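PDB 5O9X: phosphoacetylglucosamine mutase from Aspergillus lentulus, which interconverts the 6-phosphate and 1-phosphate forms of N-acetylglucosamine, probably by way of a bisphosphorylated sugar intermediate. Local coordinates for residues V64-A69 with E74-K79; F130-D133 with G138-L141; L38-V43 with I142-A147. The protein carries 1 engineered substitution. All coordinates share one frame; numbering follows the deposited sequence.

Contact 1. Residues V64-A69 with E74-K79; sequences VMVTAA and EDNGVK. Engineered in segment 64-69: Ala69 (natural residue Ser). With G16 (1,6-di-O-phosphono-alpha-D-glucopyranose), chain B.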
ATOM      1  N   VAL A  64      -4.931 -13.163  -6.204  1.00 19.28           N
ATOM      2  CA  VAL A  64      -5.261 -12.117  -7.136  1.00 16.85           C
ATOM      3  C   VAL A  64      -6.255 -11.183  -6.430  1.00 18.36           C
ATOM      4  O   VAL A  64      -7.243 -11.655  -5.951  1.00 18.40           O
ATOM      5  CB  VAL A  64      -5.944 -12.693  -8.417  1.00 17.21           C
ATOM      6  CG1 VAL A  64      -6.246 -11.554  -9.377  1.00 19.41           C
ATOM      7  CG2 VAL A  64      -4.990 -13.647  -9.158  1.00 18.80           C
ATOM      8  N   MET A  65      -5.966  -9.894  -6.360  1.00 17.60           N
ATOM      9  CA  MET A  65      -6.906  -8.940  -5.749  1.00 20.23           C
ATOM     10  C   MET A  65      -7.453  -8.081  -6.884  1.00 17.88           C
ATOM     11  O   MET A  65      -6.649  -7.484  -7.640  1.00 19.26           O
ATOM     12  CB  MET A  65      -6.151  -8.030  -4.760  1.00 21.93           C
ATOM     13  CG  MET A  65      -7.061  -6.990  -4.071  1.00 19.79           C
ATOM     14  SD  MET A  65      -8.247  -7.777  -2.965  1.00 21.43           S
ATOM     15  CE  MET A  65      -9.303  -6.369  -2.670  1.00 17.33           C
ATOM     16  N   VAL A  66      -8.771  -8.008  -7.021  1.00 18.88           N
ATOM     17  CA  VAL A  66      -9.355  -7.196  -8.082  1.00 18.16           C
ATOM     18  C   VAL A  66      -9.757  -5.837  -7.427  1.00 18.46           C
ATOM     19  O   VAL A  66     -10.694  -5.780  -6.650  1.00 16.52           O
ATOM     20  CB  VAL A  66     -10.565  -7.867  -8.732  1.00 19.50           C
ATOM     21  CG1 VAL A  66     -11.192  -6.926  -9.807  1.00 17.89           C
ATOM     22  CG2 VAL A  66     -10.092  -9.236  -9.320  1.00 20.53           C
ATOM     23  N   THR A  67      -8.982  -4.779  -7.721  1.00 16.72           N
ATOM     24  CA  THR A  67      -9.227  -3.506  -7.134  1.00 17.59           C
ATOM     25  C   THR A  67      -8.420  -2.503  -7.967  1.00 16.54           C
ATOM     26  O   THR A  67      -7.392  -2.835  -8.558  1.00 16.56           O
ATOM     27  CB  THR A  67      -8.702  -3.460  -5.618  1.00 17.19           C
ATOM     28  OG1 THR A  67      -8.997  -2.175  -5.099  1.00 18.27           O
ATOM     29  CG2 THR A  67      -7.155  -3.653  -5.502  1.00 17.01           C
ATOM     30  N   ALA A  68      -8.909  -1.279  -7.988  1.00 17.77           N
ATOM     31  CA  ALA A  68      -8.091  -0.113  -8.366  1.00 17.00           C
ATOM     32  C   ALA A  68      -7.794   0.822  -7.155  1.00 18.25           C
ATOM     33  O   ALA A  68      -7.331   1.945  -7.371  1.00 16.66           O
ATOM     34  CB  ALA A  68      -8.706   0.649  -9.552  1.00 15.13           C
ATOM     35  N   ALA A  69      -8.028   0.338  -5.903  1.00 19.81           N
ATOM     36  CA  ALA A  69      -7.424   0.986  -4.655  1.00 18.89           C
ATOM     37  C   ALA A  69      -7.821   2.474  -4.479  1.00 20.41           C
ATOM     38  O   ALA A  69      -9.003   2.733  -4.260  1.00 20.08           O
ATOM     39  CB  ALA A  69      -5.916   0.825  -4.716  1.00 21.06           C
ATOM     40  N   GLU A  74     -14.854   4.409 -11.430  1.00 16.86           N
ATOM     41  CA  GLU A  74     -15.038   3.838 -12.777  1.00 18.17           C
ATOM     42  C   GLU A  74     -13.857   2.919 -13.142  1.00 17.99           C
ATOM     43  O   GLU A  74     -13.922   2.146 -14.108  1.00 17.30           O
ATOM     44  CB  GLU A  74     -15.100   4.949 -13.849  1.00 21.19           C
ATOM     45  CG  GLU A  74     -13.748   5.676 -14.015  1.00 26.04           C
ATOM     46  CD  GLU A  74     -13.762   6.781 -15.093  1.00 38.25           C
ATOM     47  OE1 GLU A  74     -14.730   6.862 -15.885  1.00 40.65           O
ATOM     48  OE2 GLU A  74     -12.785   7.550 -15.144  1.00 37.69           O
ATOM     49  N   ASP A  75     -12.779   2.978 -12.379  1.00 15.97           N
ATOM     50  CA  ASP A  75     -11.596   2.102 -12.686  1.00 15.61           C
ATOM     51  C   ASP A  75     -11.706   0.752 -11.973  1.00 17.64           C
ATOM     52  O   ASP A  75     -12.456   0.575 -10.998  1.00 16.89           O
ATOM     53  CB  ASP A  75     -10.285   2.751 -12.233  1.00 16.67           C
ATOM     54  CG  ASP A  75      -9.886   3.969 -13.086  1.00 20.02           C
ATOM     55  OD1 ASP A  75     -10.512   4.208 -14.160  1.00 19.14           O
ATOM     56  OD2 ASP A  75      -8.921   4.683 -12.701  1.00 19.93           O
ATOM     57  N   ASN A  76     -10.927  -0.226 -12.440  1.00 15.99           N
ATOM     58  CA  ASN A  76     -10.644  -1.396 -11.659  1.00 15.62           C
ATOM     59  C   ASN A  76      -9.250  -1.872 -12.041  1.00 15.78           C
ATOM     60  O   ASN A  76      -8.523  -1.153 -12.797  1.00 16.54           O
ATOM     61  CB  ASN A  76     -11.735  -2.504 -11.787  1.00 14.06           C
ATOM     62  CG  ASN A  76     -11.912  -3.272 -10.467  1.00 14.35           C
ATOM     63  OD1 ASN A  76     -10.966  -3.325  -9.670  1.00 14.67           O
ATOM     64  ND2 ASN A  76     -13.143  -3.830 -10.187  1.00 14.21           N
ATOM     65  N   GLY A  77      -8.811  -2.970 -11.473  1.00 16.62           N
ATOM     66  CA  GLY A  77      -7.455  -3.408 -11.736  1.00 17.16           C
ATOM     67  C   GLY A  77      -7.223  -4.732 -11.109  1.00 19.44           C
ATOM     68  O   GLY A  77      -8.088  -5.311 -10.424  1.00 17.65           O
ATOM     69  N   VAL A  78      -6.032  -5.255 -11.308  1.00 22.19           N
ATOM     70  CA  VAL A  78      -5.764  -6.629 -10.806  1.00 33.35           C
ATOM     71  C   VAL A  78      -4.335  -6.692 -10.408  1.00 42.71           C
ATOM     72  O   VAL A  78      -3.454  -6.479 -11.286  1.00 48.05           O
ATOM     73  CB  VAL A  78      -5.929  -7.750 -11.880  1.00 31.50           C
ATOM     74  CG1 VAL A  78      -6.261  -9.042 -11.226  1.00 40.17           C
ATOM     75  CG2 VAL A  78      -7.003  -7.458 -12.862  1.00 40.42           C
ATOM     76  N   LYS A  79      -4.151  -6.918  -9.097  1.00 46.22           N
ATOM     77  CA  LYS A  79      -2.855  -7.142  -8.406  1.00 51.45           C
ATOM     78  C   LYS A  79      -2.489  -8.602  -8.079  1.00 50.94           C
ATOM     79  O   LYS A  79      -3.291  -9.302  -7.412  1.00 39.07           O
ATOM     80  CB  LYS A  79      -2.936  -6.452  -7.068  1.00 44.78           C
ATOM     81  CG  LYS A  79      -1.550  -6.016  -6.686  1.00 59.01           C
ATOM     82  CD  LYS A  79      -1.538  -5.190  -5.436  1.00 55.88           C
ATOM     83  CE  LYS A  79      -1.602  -6.089  -4.230  1.00 43.40           C
ATOM     84  NZ  LYS A  79      -1.415  -5.204  -3.056  1.00 37.98           N
TER
HETATM   85  C1  G16 B 601      -0.368   2.496  -5.591  1.00 19.76           C
HETATM   86  C2  G16 B 601       0.931   1.900  -5.056  1.00 27.33           C
HETATM   87  C3  G16 B 601       1.681   2.952  -4.179  1.00 24.16           C
HETATM   88  C4  G16 B 601       1.955   4.268  -4.886  1.00 22.73           C
HETATM   89  C5  G16 B 601       0.625   4.814  -5.389  1.00 22.52           C
HETATM   90  C6  G16 B 601       0.741   5.965  -6.362  1.00 20.51           C
HETATM   91  O1  G16 B 601      -1.221   2.814  -4.488  1.00 20.16           O
HETATM   92  O2  G16 B 601       0.747   0.652  -4.318  1.00 31.53           O
HETATM   93  O3  G16 B 601       2.806   2.335  -3.692  1.00 27.54           O
HETATM   94  O4  G16 B 601       2.562   5.332  -4.030  1.00 22.37           O
HETATM   95  O5  G16 B 601      -0.062   3.857  -6.231  1.00 20.78           O
HETATM   96  O6  G16 B 601       1.526   5.467  -7.537  1.00 16.99           O
HETATM   97  P   G16 B 601       1.725   6.454  -8.810  1.00 16.36           P
HETATM   98  O1P G16 B 601       2.260   7.813  -8.303  1.00 15.51           O
HETATM   99  O2P G16 B 601       0.335   6.682  -9.451  1.00 16.18           O
HETATM  100  O3P G16 B 601       2.616   5.731  -9.842  1.00 18.19           O
HETATM  101  P'  G16 B 601      -2.711   2.160  -4.299  1.00 18.22           P
HETATM  102  O1X G16 B 601      -2.656   0.697  -4.817  1.00 17.73           O
HETATM  103  O2X G16 B 601      -3.670   2.931  -5.263  1.00 17.83           O
HETATM  104  O3X G16 B 601      -3.160   2.419  -2.902  1.00 18.11           O
HETATM  105  O   HOH W   1     -13.504  -4.953  -7.651  1.00 18.18           O

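Contact 2. Residues F130-D133 with G138-L141; sequences FARD and GSRL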
ATOM      1  N   PHE A 130      -8.660 -15.512  -4.644  1.00 22.00           N
ATOM      2  CA  PHE A 130      -8.893 -14.152  -5.087  1.00 19.05           C
ATOM      3  C   PHE A 130     -10.006 -13.493  -4.277  1.00 17.82           C
ATOM      4  O   PHE A 130     -10.733 -14.187  -3.583  1.00 19.29           O
ATOM      5  CB  PHE A 130      -9.131 -14.140  -6.599  1.00 19.02           C
ATOM      6  CG  PHE A 130     -10.291 -14.969  -7.071  1.00 21.92           C
ATOM      7  CD1 PHE A 130     -11.636 -14.505  -6.907  1.00 22.89           C
ATOM      8  CD2 PHE A 130     -10.080 -16.199  -7.730  1.00 22.44           C
ATOM      9  CE1 PHE A 130     -12.729 -15.261  -7.358  1.00 23.38           C
ATOM     10  CE2 PHE A 130     -11.207 -16.956  -8.204  1.00 21.77           C
ATOM     11  CZ  PHE A 130     -12.514 -16.471  -8.024  1.00 23.30           C
ATOM     12  N   ALA A 131     -10.067 -12.149  -4.331  1.00 16.62           N
ATOM     13  CA  ALA A 131     -11.058 -11.347  -3.628  1.00 16.20           C
ATOM     14  C   ALA A 131     -11.144 -10.052  -4.415  1.00 17.29           C
ATOM     15  O   ALA A 131     -10.393  -9.865  -5.410  1.00 15.67           O
ATOM     16  CB  ALA A 131     -10.575 -11.074  -2.213  1.00 15.88           C
ATOM     17  N   ARG A 132     -12.079  -9.171  -4.018  1.00 15.48           N
ATOM     18  CA  ARG A 132     -12.245  -7.959  -4.725  1.00 15.99           C
ATOM     19  C   ARG A 132     -12.751  -6.921  -3.731  1.00 16.00           C
ATOM     20  O   ARG A 132     -13.262  -7.293  -2.652  1.00 15.20           O
ATOM     21  CB  ARG A 132     -13.352  -8.135  -5.823  1.00 15.01           C
ATOM     22  CG  ARG A 132     -14.746  -8.585  -5.302  1.00 16.59           C
ATOM     23  CD  ARG A 132     -15.524  -9.381  -6.429  1.00 20.12           C
ATOM     24  NE  ARG A 132     -17.006  -9.584  -6.180  1.00 22.65           N
ATOM     25  CZ  ARG A 132     -17.766 -10.664  -6.047  1.00 35.69           C
ATOM     26  NH1 ARG A 132     -17.318 -11.980  -5.950  1.00 45.35           N
ATOM     27  NH2 ARG A 132     -19.078 -10.401  -5.929  1.00 27.16           N
ATOM     28  N   ASP A 133     -12.599  -5.651  -4.088  1.00 16.00           N
ATOM     29  CA  ASP A 133     -13.189  -4.588  -3.270  1.00 16.26           C
ATOM     30  C   ASP A 133     -14.668  -4.414  -3.797  1.00 16.05           C
ATOM     31  O   ASP A 133     -15.170  -5.304  -4.485  1.00 16.09           O
ATOM     32  CB  ASP A 133     -12.334  -3.277  -3.328  1.00 15.02           C
ATOM     33  CG  ASP A 133     -12.313  -2.647  -4.706  1.00 17.30           C
ATOM     34  OD1 ASP A 133     -13.072  -3.097  -5.618  1.00 15.67           O
ATOM     35  OD2 ASP A 133     -11.518  -1.662  -4.899  1.00 18.95           O
ATOM     36  N   GLY A 138     -16.435  -5.448 -10.257  1.00 16.25           N
ATOM     37  CA  GLY A 138     -15.689  -6.584  -9.745  1.00 14.98           C
ATOM     38  C   GLY A 138     -16.272  -7.971  -9.994  1.00 17.23           C
ATOM     39  O   GLY A 138     -15.533  -8.947 -10.266  1.00 16.93           O
ATOM     40  N   SER A 139     -17.585  -8.097  -9.837  1.00 18.37           N
ATOM     41  CA  SER A 139     -18.225  -9.426 -10.090  1.00 18.94           C
ATOM     42  C   SER A 139     -17.963  -9.949 -11.530  1.00 19.40           C
ATOM     43  O   SER A 139     -17.558 -11.099 -11.681  1.00 19.64           O
ATOM     44  CB  SER A 139     -19.747  -9.373  -9.850  1.00 19.06           C
ATOM     45  OG  SER A 139     -20.315 -10.657 -10.180  1.00 24.32           O
ATOM     46  N   ARG A 140     -18.219  -9.124 -12.562  1.00 21.51           N
ATOM     47  CA  ARG A 140     -17.906  -9.466 -13.984  1.00 22.70           C
ATOM     48  C   ARG A 140     -16.472  -9.930 -14.098  1.00 23.79           C
ATOM     49  O   ARG A 140     -16.214 -10.970 -14.706  1.00 24.99           O
ATOM     50  CB  ARG A 140     -18.123  -8.287 -14.986  1.00 25.09           C
ATOM     51  CG  ARG A 140     -18.133  -8.712 -16.489  1.00 26.99           C
ATOM     52  CD  ARG A 140     -17.295  -7.839 -17.472  1.00 33.75           C
ATOM     53  NE  ARG A 140     -17.441  -6.496 -17.045  1.00 36.97           N
ATOM     54  CZ  ARG A 140     -16.585  -5.488 -16.996  1.00 31.00           C
ATOM     55  NH1 ARG A 140     -15.358  -5.417 -17.559  1.00 30.86           N
ATOM     56  NH2 ARG A 140     -17.118  -4.428 -16.424  1.00 31.69           N
ATOM     57  N   LEU A 141     -15.529  -9.121 -13.576  1.00 21.54           N
ATOM     58  CA  LEU A 141     -14.097  -9.487 -13.621  1.00 20.90           C
ATOM     59  C   LEU A 141     -13.724 -10.787 -12.900  1.00 22.12           C
ATOM     60  O   LEU A 141     -12.935 -11.611 -13.427  1.00 22.43           O
ATOM     61  CB  LEU A 141     -13.176  -8.299 -13.209  1.00 19.17           C
ATOM     62  CG  LEU A 141     -13.372  -7.015 -14.069  1.00 21.80           C
ATOM     63  CD1 LEU A 141     -12.571  -5.815 -13.519  1.00 20.88           C
ATOM     64  CD2 LEU A 141     -13.082  -7.241 -15.570  1.00 18.02           C
TER

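Contact 3. Residues L38-V43 with I142-A147; sequences LLNTVV and IGVLSA. Unlike the reference sequence in segment 142-147: Ile142 (reference Val).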
ATOM      1  N   LEU A  38     -12.312  -1.706 -20.051  1.00 23.26           N
ATOM      2  CA  LEU A  38     -11.147  -2.197 -20.797  1.00 22.75           C
ATOM      3  C   LEU A  38     -10.546  -3.485 -20.283  1.00 24.63           C
ATOM      4  O   LEU A  38      -9.636  -4.054 -20.934  1.00 26.43           O
ATOM      5  CB  LEU A  38     -10.036  -1.165 -20.829  1.00 24.01           C
ATOM      6  CG  LEU A  38     -10.391   0.177 -21.457  1.00 25.52           C
ATOM      7  CD1 LEU A  38      -9.258   1.211 -21.290  1.00 24.41           C
ATOM      8  CD2 LEU A  38     -10.879   0.024 -22.924  1.00 23.69           C
ATOM      9  N   LEU A  39     -11.040  -3.971 -19.139  1.00 22.78           N
ATOM     10  CA  LEU A  39     -10.329  -4.981 -18.383  1.00 21.57           C
ATOM     11  C   LEU A  39     -10.547  -6.479 -18.706  1.00 23.28           C
ATOM     12  O   LEU A  39      -9.728  -7.310 -18.297  1.00 19.75           O
ATOM     13  CB  LEU A  39     -10.537  -4.736 -16.886  1.00 21.22           C
ATOM     14  CG  LEU A  39      -9.561  -3.650 -16.407  1.00 22.68           C
ATOM     15  CD1 LEU A  39     -10.135  -3.087 -15.102  1.00 21.68           C
ATOM     16  CD2 LEU A  39      -8.132  -4.231 -16.213  1.00 22.83           C
ATOM     17  N   ASN A  40     -11.601  -6.878 -19.438  1.00 21.88           N
ATOM     18  CA  ASN A  40     -11.832  -8.343 -19.528  1.00 21.68           C
ATOM     19  C   ASN A  40     -10.595  -9.192 -19.963  1.00 22.06           C
ATOM     20  O   ASN A  40     -10.240 -10.195 -19.311  1.00 21.38           O
ATOM     21  CB  ASN A  40     -12.979  -8.633 -20.511  1.00 24.30           C
ATOM     22  CG  ASN A  40     -14.344  -8.383 -19.901  1.00 27.95           C
ATOM     23  OD1 ASN A  40     -14.500  -8.089 -18.686  1.00 27.42           O
ATOM     24  ND2 ASN A  40     -15.343  -8.442 -20.736  1.00 28.92           N
ATOM     25  N   THR A  41      -9.956  -8.814 -21.078  1.00 21.66           N
ATOM     26  CA  THR A  41      -8.922  -9.682 -21.622  1.00 22.34           C
ATOM     27  C   THR A  41      -7.679  -9.649 -20.712  1.00 23.29           C
ATOM     28  O   THR A  41      -6.932 -10.627 -20.612  1.00 24.84           O
ATOM     29  CB  THR A  41      -8.594  -9.354 -23.070  1.00 20.95           C
ATOM     30  OG1 THR A  41      -7.988  -8.055 -23.193  1.00 20.60           O
ATOM     31  CG2 THR A  41      -9.870  -9.382 -23.920  1.00 24.15           C
ATOM     32  N   VAL A  42      -7.489  -8.514 -20.044  1.00 23.04           N
ATOM     33  CA  VAL A  42      -6.398  -8.314 -19.096  1.00 23.79           C
ATOM     34  C   VAL A  42      -6.515  -9.298 -17.926  1.00 21.43           C
ATOM     35  O   VAL A  42      -5.558  -9.990 -17.574  1.00 22.86           O
ATOM     36  CB  VAL A  42      -6.359  -6.852 -18.549  1.00 24.22           C
ATOM     37  CG1 VAL A  42      -5.267  -6.704 -17.518  1.00 25.72           C
ATOM     38  CG2 VAL A  42      -6.007  -5.884 -19.651  1.00 24.29           C
ATOM     39  N   VAL A  43      -7.682  -9.308 -17.305  1.00 20.87           N
ATOM     40  CA  VAL A  43      -7.961 -10.161 -16.178  1.00 20.69           C
ATOM     41  C   VAL A  43      -7.825 -11.646 -16.610  1.00 23.81           C
ATOM     42  O   VAL A  43      -7.332 -12.501 -15.837  1.00 23.55           O
ATOM     43  CB  VAL A  43      -9.378  -9.803 -15.599  1.00 17.74           C
ATOM     44  CG1 VAL A  43      -9.816 -10.810 -14.550  1.00 19.34           C
ATOM     45  CG2 VAL A  43      -9.340  -8.353 -15.011  1.00 17.70           C
ATOM     46  N   ILE A 142     -14.261 -11.001 -11.711  1.00 19.15           N
ATOM     47  CA  ILE A 142     -14.151 -12.326 -11.035  1.00 21.81           C
ATOM     48  C   ILE A 142     -14.713 -13.523 -11.942  1.00 21.80           C
ATOM     49  O   ILE A 142     -14.125 -14.604 -11.957  1.00 20.36           O
ATOM     50  CB  ILE A 142     -14.823 -12.212  -9.601  1.00 24.55           C
ATOM     51  CG1 ILE A 142     -13.794 -11.893  -8.518  1.00 26.38           C
ATOM     52  CG2 ILE A 142     -15.653 -13.392  -9.148  1.00 32.22           C
ATOM     53  CD1 ILE A 142     -12.469 -11.424  -8.949  1.00 26.51           C
ATOM     54  N   GLY A 143     -15.829 -13.303 -12.634  1.00 23.55           N
ATOM     55  CA  GLY A 143     -16.317 -14.244 -13.697  1.00 23.32           C
ATOM     56  C   GLY A 143     -15.238 -14.571 -14.716  1.00 24.87           C
ATOM     57  O   GLY A 143     -15.016 -15.741 -15.059  1.00 22.28           O
ATOM     58  N   VAL A 144     -14.543 -13.536 -15.204  1.00 25.08           N
ATOM     59  CA  VAL A 144     -13.494 -13.722 -16.229  1.00 23.32           C
ATOM     60  C   VAL A 144     -12.329 -14.483 -15.642  1.00 26.16           C
ATOM     61  O   VAL A 144     -11.808 -15.486 -16.270  1.00 26.12           O
ATOM     62  CB  VAL A 144     -12.975 -12.376 -16.825  1.00 23.18           C
ATOM     63  CG1 VAL A 144     -11.807 -12.638 -17.813  1.00 23.95           C
ATOM     64  CG2 VAL A 144     -14.081 -11.546 -17.492  1.00 24.20           C
ATOM     65  N   LEU A 145     -11.854 -14.003 -14.475  1.00 24.61           N
ATOM     66  CA  LEU A 145     -10.807 -14.712 -13.737  1.00 21.29           C
ATOM     67  C   LEU A 145     -11.099 -16.217 -13.543  1.00 24.53           C
ATOM     68  O   LEU A 145     -10.208 -17.106 -13.794  1.00 21.53           O
ATOM     69  CB  LEU A 145     -10.535 -14.029 -12.378  1.00 20.08           C
ATOM     70  CG  LEU A 145      -9.373 -14.537 -11.553  1.00 23.50           C
ATOM     71  CD1 LEU A 145      -8.073 -14.295 -12.320  1.00 27.45           C
ATOM     72  CD2 LEU A 145      -9.358 -13.721 -10.229  1.00 23.35           C
ATOM     73  N   SER A 146     -12.311 -16.488 -13.079  1.00 24.34           N
ATOM     74  CA  SER A 146     -12.818 -17.863 -12.887  1.00 25.18           C
ATOM     75  C   SER A 146     -12.766 -18.678 -14.181  1.00 26.95           C
ATOM     76  O   SER A 146     -12.382 -19.837 -14.134  1.00 24.47           O
ATOM     77  CB  SER A 146     -14.272 -17.779 -12.402  1.00 28.18           C
ATOM     78  OG  SER A 146     -14.272 -17.190 -11.096  1.00 29.78           O
ATOM     79  N   ALA A 147     -13.218 -18.084 -15.279  1.00 26.52           N
ATOM     80  CA  ALA A 147     -13.111 -18.664 -16.624  1.00 30.09           C
ATOM     81  C   ALA A 147     -11.682 -19.038 -17.024  1.00 32.06           C
ATOM     82  O   ALA A 147     -11.501 -20.174 -17.493  1.00 30.87           O
ATOM     83  CB  ALA A 147     -13.842 -17.819 -17.701  1.00 26.10           C
TER

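Contact 1. Residues V64-A69 with E74-K79
Met65 and Lys79 form the antiparallel hydrogen-bonded pair of a beta hairpin, made by strands 61-66 and 75-81 in the alpha/beta/alpha domain I of the phosphohexomutase family. Met65 N donates to Lys79 O at 2.9 Å, nearly straight at 168°, and the return bond from Lys79 N to Met65 O is equally short; both donors lie in the carbonyl planes. Val66 and Val78 follow as the non-hydrogen-bonded pair. One step on, the ladder frays: Thr67 N still reaches Gly77 O at 2.9 Å, but from above the carbonyl plane and with a bent N-H angle of 134°.

Asn76, next to Gly77, lays its side chain across Val66. Its CB starts off alongside the hairpin; CG then meets Val66 CG1, set there anti to the backbone N (chi1 177°), at 3.8 Å, the two side chains crossing at about a right angle. OD1 turns back to its own chain and accepts from Gly77 N, while resting 3.1 Å from Thr67 CA. ND2 donates to a water 2.8 Å away that also lies within hydrogen-bonding distance of Val66 O, and is hydrogen-bonded to Ser137; with the off-axis Gly77 N, these two partners probably hold the amide's rotation.

Beyond the strand, Thr67 OG1 accepts from Ala69 N in an ST turn and is also hydrogen-bonded to Asp133. The turn leads the chain out of the sheet into the sugar bisphosphate pocket. At its end stands the engineered Ala69, a serine in the natural protein, with CB 3.1 Å from O2X of the bound glucose 1,6-bisphosphate, on the phosphate attached at C1.

Contact 2. Residues F130-D133 with G138-L141
Arg132 reaches from the end of its strand to the first turn of helix 138-151, and the meeting is by van der Waals contact, with no hydrogen bond between the two segments. The aliphatic part comes first: CD lies 3.9 Å from Gly138 O and equally near the carbonyl carbon of that residue. CG sits between the backbone N and the carbonyl carbon (chi1 58°), and from there the chain runs extended to NE, which carries the guanidinium alongside the helix start.

The flat group is touched on one face. Ser139 CA stands 4.0 Å above one guanidinium face, displaced toward its rim, and Ser139 CB approaches NH2 at 4.1 Å. Gly138 has no side chain to come between its backbone and the arginine methylenes.

Charge and pi interactions of Arg132 are made with strand 155-161, through a cation-pi contact with Phe161 and a long, weak ion pair with Asp158. The contact therefore joins the first two elements of a beta-alpha-beta unit while its arginine also reaches the third. Strand 127-132 runs between strands 61-66 and 155-161 in the mixed sheet, and helix 138-151 packs over it, with Phe130 and Arg132 both touching Ile142.

Contact 3. Residues L38-V43 with I142-A147
The backbones of 38-43 and 142-147 come closest at Val43 and Leu145, whose CA atoms are 5.9 Å apart, and at Asn40 and Val144, where the separation is 6.5 Å. Val144 points from its helix toward Asn40 and divides its methyls between two parts of that residue. CG1, anti to the backbone N (chi1 176°), touches the carbonyl oxygen Asn40 O at 3.3 Å, while CG2 lies 3.7 Å from Asn40 OD1. The valine and asparagine side chains cross at about a right angle. That amide oxygen has its polar partner in Arg140, one turn back along the helix that carries Val144.

In the alpha/beta/alpha layering of domain I, these two helices lie side by side against the sheet, Val42 reaching strand 32-35 and Leu145 and Ile142 reaching Phe130 of strand 127-132. Between the helices, Val43 CG1 makes the apolar contact: it rests 3.9 Å from Leu145 CB and 3.8 Å from Leu145 N, with Val144 CB slightly farther off. Leu145 CD1 in turn approaches Val43 O. Away from helix 40-56, Ser146 OG donates to Ile142 O at 2.7 Å, on the opposite face of that carbonyl from the helical N-H of Ser146.

From the N terminus, residues 38-43 open the longest loop, which contact 3 closes only when helix 138-151 returns beside helix 40-56, with 98 residues between. Within that span contact 1 forms first, as a hairpin closed over four residues, and contact 2 follows in series, again across four residues, as strand 127-132 passes into helix 138-151. No contact crosses another. Contacts 1 and 2 share the sheet, in which strands 61-66 and 127-132 are neighbours, and Val66 N lies 2.9 Å from Ala131 O. Contacts 2 and 3 share helix 138-151. Val78 of contact 1 meets Val43 of contact 3, bringing sheet and helix layer together.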